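Local coordinates for protein cytosolic phospholipase A2 delta (Homo sapiens, PDB 5IZ5) that hydrolyses glycerophospholipids at the sn-2 position in a calcium-dependent manner, with a preference for linoleic acid there, at residues 399-404 / 585-590. The protein carries 3 engineered substitutions. Sequence-based numbering, arbitrary orientation.
Sequences SKLEVF and PGTALA. With SO4 (sulfate ion), chain M.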
ATOM      1  N   SER B 399      -1.521  12.559  31.319  1.00 50.57           N
ATOM      2  CA  SER B 399      -2.967  12.588  31.096  1.00 52.61           C
ATOM      3  C   SER B 399      -3.296  12.908  29.643  1.00 52.47           C
ATOM      4  O   SER B 399      -2.834  13.904  29.099  1.00 50.88           O
ATOM      5  CB  SER B 399      -3.640  13.623  32.000  1.00 52.78           C
ATOM      6  OG  SER B 399      -4.996  13.816  31.627  1.00 53.52           O
ATOM      7  N   LYS B 400      -4.113  12.063  29.032  1.00 53.80           N
ATOM      8  CA  LYS B 400      -4.510  12.248  27.648  1.00 57.42           C
ATOM      9  C   LYS B 400      -5.754  13.109  27.509  1.00 60.27           C
ATOM     10  O   LYS B 400      -6.185  13.377  26.394  1.00 64.23           O
ATOM     11  CB  LYS B 400      -4.708  10.897  26.961  1.00 57.27           C
ATOM     12  CG  LYS B 400      -3.486   9.993  27.058  1.00 57.19           C
ATOM     13  CD  LYS B 400      -2.229  10.668  26.518  1.00 56.28           C
ATOM     14  CE  LYS B 400      -1.070   9.697  26.370  1.00 55.92           C
ATOM     15  NZ  LYS B 400      -0.695   9.056  27.663  1.00 56.69           N
ATOM     16  N   LEU B 401      -6.318  13.568  28.623  1.00 58.53           N
ATOM     17  CA  LEU B 401      -7.372  14.552  28.559  1.00 58.54           C
ATOM     18  C   LEU B 401      -6.754  15.939  28.535  1.00 57.24           C
ATOM     19  O   LEU B 401      -7.176  16.785  27.753  1.00 57.83           O
ATOM     20  CB  LEU B 401      -8.349  14.394  29.726  1.00 59.78           C
ATOM     21  CG  LEU B 401      -9.030  13.022  29.794  1.00 60.80           C
ATOM     22  CD1 LEU B 401      -9.830  12.897  31.080  1.00 61.62           C
ATOM     23  CD2 LEU B 401      -9.911  12.762  28.578  1.00 60.40           C
ATOM     24  N   GLU B 402      -5.734  16.163  29.361  1.00 56.55           N
ATOM     25  CA  GLU B 402      -5.082  17.476  29.421  1.00 58.61           C
ATOM     26  C   GLU B 402      -4.134  17.722  28.233  1.00 55.67           C
ATOM     27  O   GLU B 402      -3.788  18.866  27.956  1.00 55.94           O
ATOM     28  CB  GLU B 402      -4.383  17.682  30.772  1.00 62.21           C
ATOM     29  CG  GLU B 402      -2.989  17.134  30.862  1.00 65.72           C
ATOM     30  CD  GLU B 402      -2.404  17.165  32.265  1.00 68.29           C
ATOM     31  OE1 GLU B 402      -3.129  17.491  33.231  1.00 69.94           O
ATOM     32  OE2 GLU B 402      -1.203  16.857  32.396  1.00 70.01           O
ATOM     33  N   VAL B 403      -3.736  16.667  27.519  1.00 53.37           N
ATOM     34  CA  VAL B 403      -2.906  16.820  26.316  1.00 53.28           C
ATOM     35  C   VAL B 403      -3.678  17.607  25.246  1.00 51.15           C
ATOM     36  O   VAL B 403      -3.084  18.383  24.487  1.00 50.13           O
ATOM     37  CB  VAL B 403      -2.433  15.448  25.759  1.00 54.47           C
ATOM     38  CG1 VAL B 403      -1.883  15.582  24.354  1.00 56.47           C
ATOM     39  CG2 VAL B 403      -1.342  14.838  26.632  1.00 56.32           C
ATOM     40  N   PHE B 404      -4.999  17.431  25.221  1.00 50.16           N
ATOM     41  CA  PHE B 404      -5.880  18.152  24.298  1.00 49.99           C
ATOM     42  C   PHE B 404      -6.276  19.529  24.833  1.00 47.26           C
ATOM     43  O   PHE B 404      -7.444  19.856  25.011  1.00 46.79           O
ATOM     44  CB  PHE B 404      -7.082  17.278  23.951  1.00 50.28           C
ATOM     45  CG  PHE B 404      -6.680  15.924  23.437  1.00 51.44           C
ATOM     46  CD1 PHE B 404      -5.808  15.829  22.363  1.00 53.06           C
ATOM     47  CD2 PHE B 404      -7.120  14.755  24.038  1.00 53.86           C
ATOM     48  CE1 PHE B 404      -5.395  14.601  21.881  1.00 53.44           C
ATOM     49  CE2 PHE B 404      -6.712  13.518  23.557  1.00 55.36           C
ATOM     50  CZ  PHE B 404      -5.846  13.441  22.482  1.00 54.13           C
ATOM     51  N   PRO B 585     -16.724  10.097  23.868  1.00 67.97           N
ATOM     52  CA  PRO B 585     -17.469  11.083  23.064  1.00 66.85           C
ATOM     53  C   PRO B 585     -17.595  12.504  23.635  1.00 62.24           C
ATOM     54  O   PRO B 585     -17.932  13.420  22.883  1.00 65.34           O
ATOM     55  CB  PRO B 585     -18.874  10.461  22.939  1.00 67.52           C
ATOM     56  CG  PRO B 585     -18.782   9.080  23.494  1.00 68.14           C
ATOM     57  CD  PRO B 585     -17.625   9.080  24.439  1.00 68.76           C
ATOM     58  N   GLY B 586     -17.348  12.699  24.927  1.00 56.36           N
ATOM     59  CA  GLY B 586     -17.519  14.025  25.532  1.00 54.16           C
ATOM     60  C   GLY B 586     -16.252  14.850  25.707  1.00 50.85           C
ATOM     61  O   GLY B 586     -16.246  15.841  26.439  1.00 48.25           O
ATOM     62  N   THR B 587     -15.174  14.481  25.020  1.00 49.89           N
ATOM     63  CA  THR B 587     -13.872  15.088  25.334  1.00 48.74           C
ATOM     64  C   THR B 587     -13.733  16.448  24.657  1.00 46.81           C
ATOM     65  O   THR B 587     -14.537  16.815  23.795  1.00 47.14           O
ATOM     66  CB  THR B 587     -12.670  14.211  24.920  1.00 48.47           C
ATOM     67  OG1 THR B 587     -12.764  13.875  23.531  1.00 47.59           O
ATOM     68  CG2 THR B 587     -12.584  12.928  25.759  1.00 48.88           C
ATOM     69  N   ALA B 588     -12.713  17.199  25.054  1.00 45.32           N
ATOM     70  CA  ALA B 588     -12.360  18.422  24.341  1.00 44.97           C
ATOM     71  C   ALA B 588     -12.059  18.085  22.879  1.00 44.61           C
ATOM     72  O   ALA B 588     -12.427  18.830  21.976  1.00 44.99           O
ATOM     73  CB  ALA B 588     -11.172  19.106  24.998  1.00 44.10           C
ATOM     74  N   LEU B 589     -11.419  16.939  22.657  1.00 45.07           N
ATOM     75  CA  LEU B 589     -11.065  16.490  21.316  1.00 45.74           C
ATOM     76  C   LEU B 589     -12.324  16.274  20.484  1.00 45.96           C
ATOM     77  O   LEU B 589     -12.422  16.757  19.358  1.00 43.81           O
ATOM     78  CB  LEU B 589     -10.261  15.183  21.377  1.00 45.11           C
ATOM     79  CG  LEU B 589      -9.232  14.851  20.289  1.00 46.81           C
ATOM     80  CD1 LEU B 589      -9.242  13.348  20.018  1.00 45.53           C
ATOM     81  CD2 LEU B 589      -9.411  15.617  18.988  1.00 46.72           C
ATOM     82  N   ALA B 590     -13.277  15.533  21.048  1.00 46.78           N
ATOM     83  CA  ALA B 590     -14.535  15.245  20.369  1.00 45.96           C
ATOM     84  C   ALA B 590     -15.327  16.520  20.134  1.00 44.23           C
ATOM     85  O   ALA B 590     -15.867  16.728  19.055  1.00 43.29           O
ATOM     86  CB  ALA B 590     -15.361  14.252  21.175  1.00 46.78           C
TER
HETATM   87  S   SO4 M 901      -6.004  10.391  31.114  1.00123.32           S
HETATM   88  O1  SO4 M 901      -5.272  10.101  32.370  1.00122.98           O
HETATM   89  O2  SO4 M 901      -5.310   9.756  29.971  1.00121.18           O
HETATM   90  O3  SO4 M 901      -7.382   9.868  31.215  1.00120.14           O
HETATM   91  O4  SO4 M 901      -6.068  11.851  30.897  1.00123.30           O
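Leu589 sits over one face of the Phe404 ring, its CG 4.0 Å from the ring centroid and only 5° off the normal, a CH-pi contact aimed at the middle of the ring. CB and CD1 of the same leucine spread over the ring as well, the latter reaching Phe404 CZ at 4.2 Å. CG of Phe404, anti to its carbonyl carbon (chi1 -54°), carries the ring toward helix 588-593, and chi2 (-54°) sets its face to the leucine. Val435 and Leu409, from helices 428-441 and 406-422, touch both side chains and close this buried part. Replacing Phe404 by an alanine is likely to open a gap between these helices and to leave Leu589 without the ring face it packs on.

In the patatin-like PLA2c catalytic domain, of alpha/beta hydrolase type, the contact lies away from the annotated sites, about 31 Å from the chain centre to its own, and joins the connection between helices 386-397 and 406-422 to the start of helix 588-593. Thr587 is the N-cap of that helix: its OG1 accepts from Ala590 N at 3.0 Å, while its methyl CG2 meets Leu401 CD2 at 3.9 Å, the two side chains crossing at about a right angle. This side is looser and more open to solvent, and the exposed Ala588 brings its CB to 3.8 Å from Phe404 O.

Beyond Leu401 sits a sulfate, probably from the crystallisation liquor. Lys400 N donates to sulfate O2 at 2.8 Å. Sulfate O4 accepts from Leu401 N at 2.9 Å. Ser581 and Thr776 also bind the ion through their hydroxyls, so the anion links 399-404 to the connection running on into 585-590 and to the loop of Thr776.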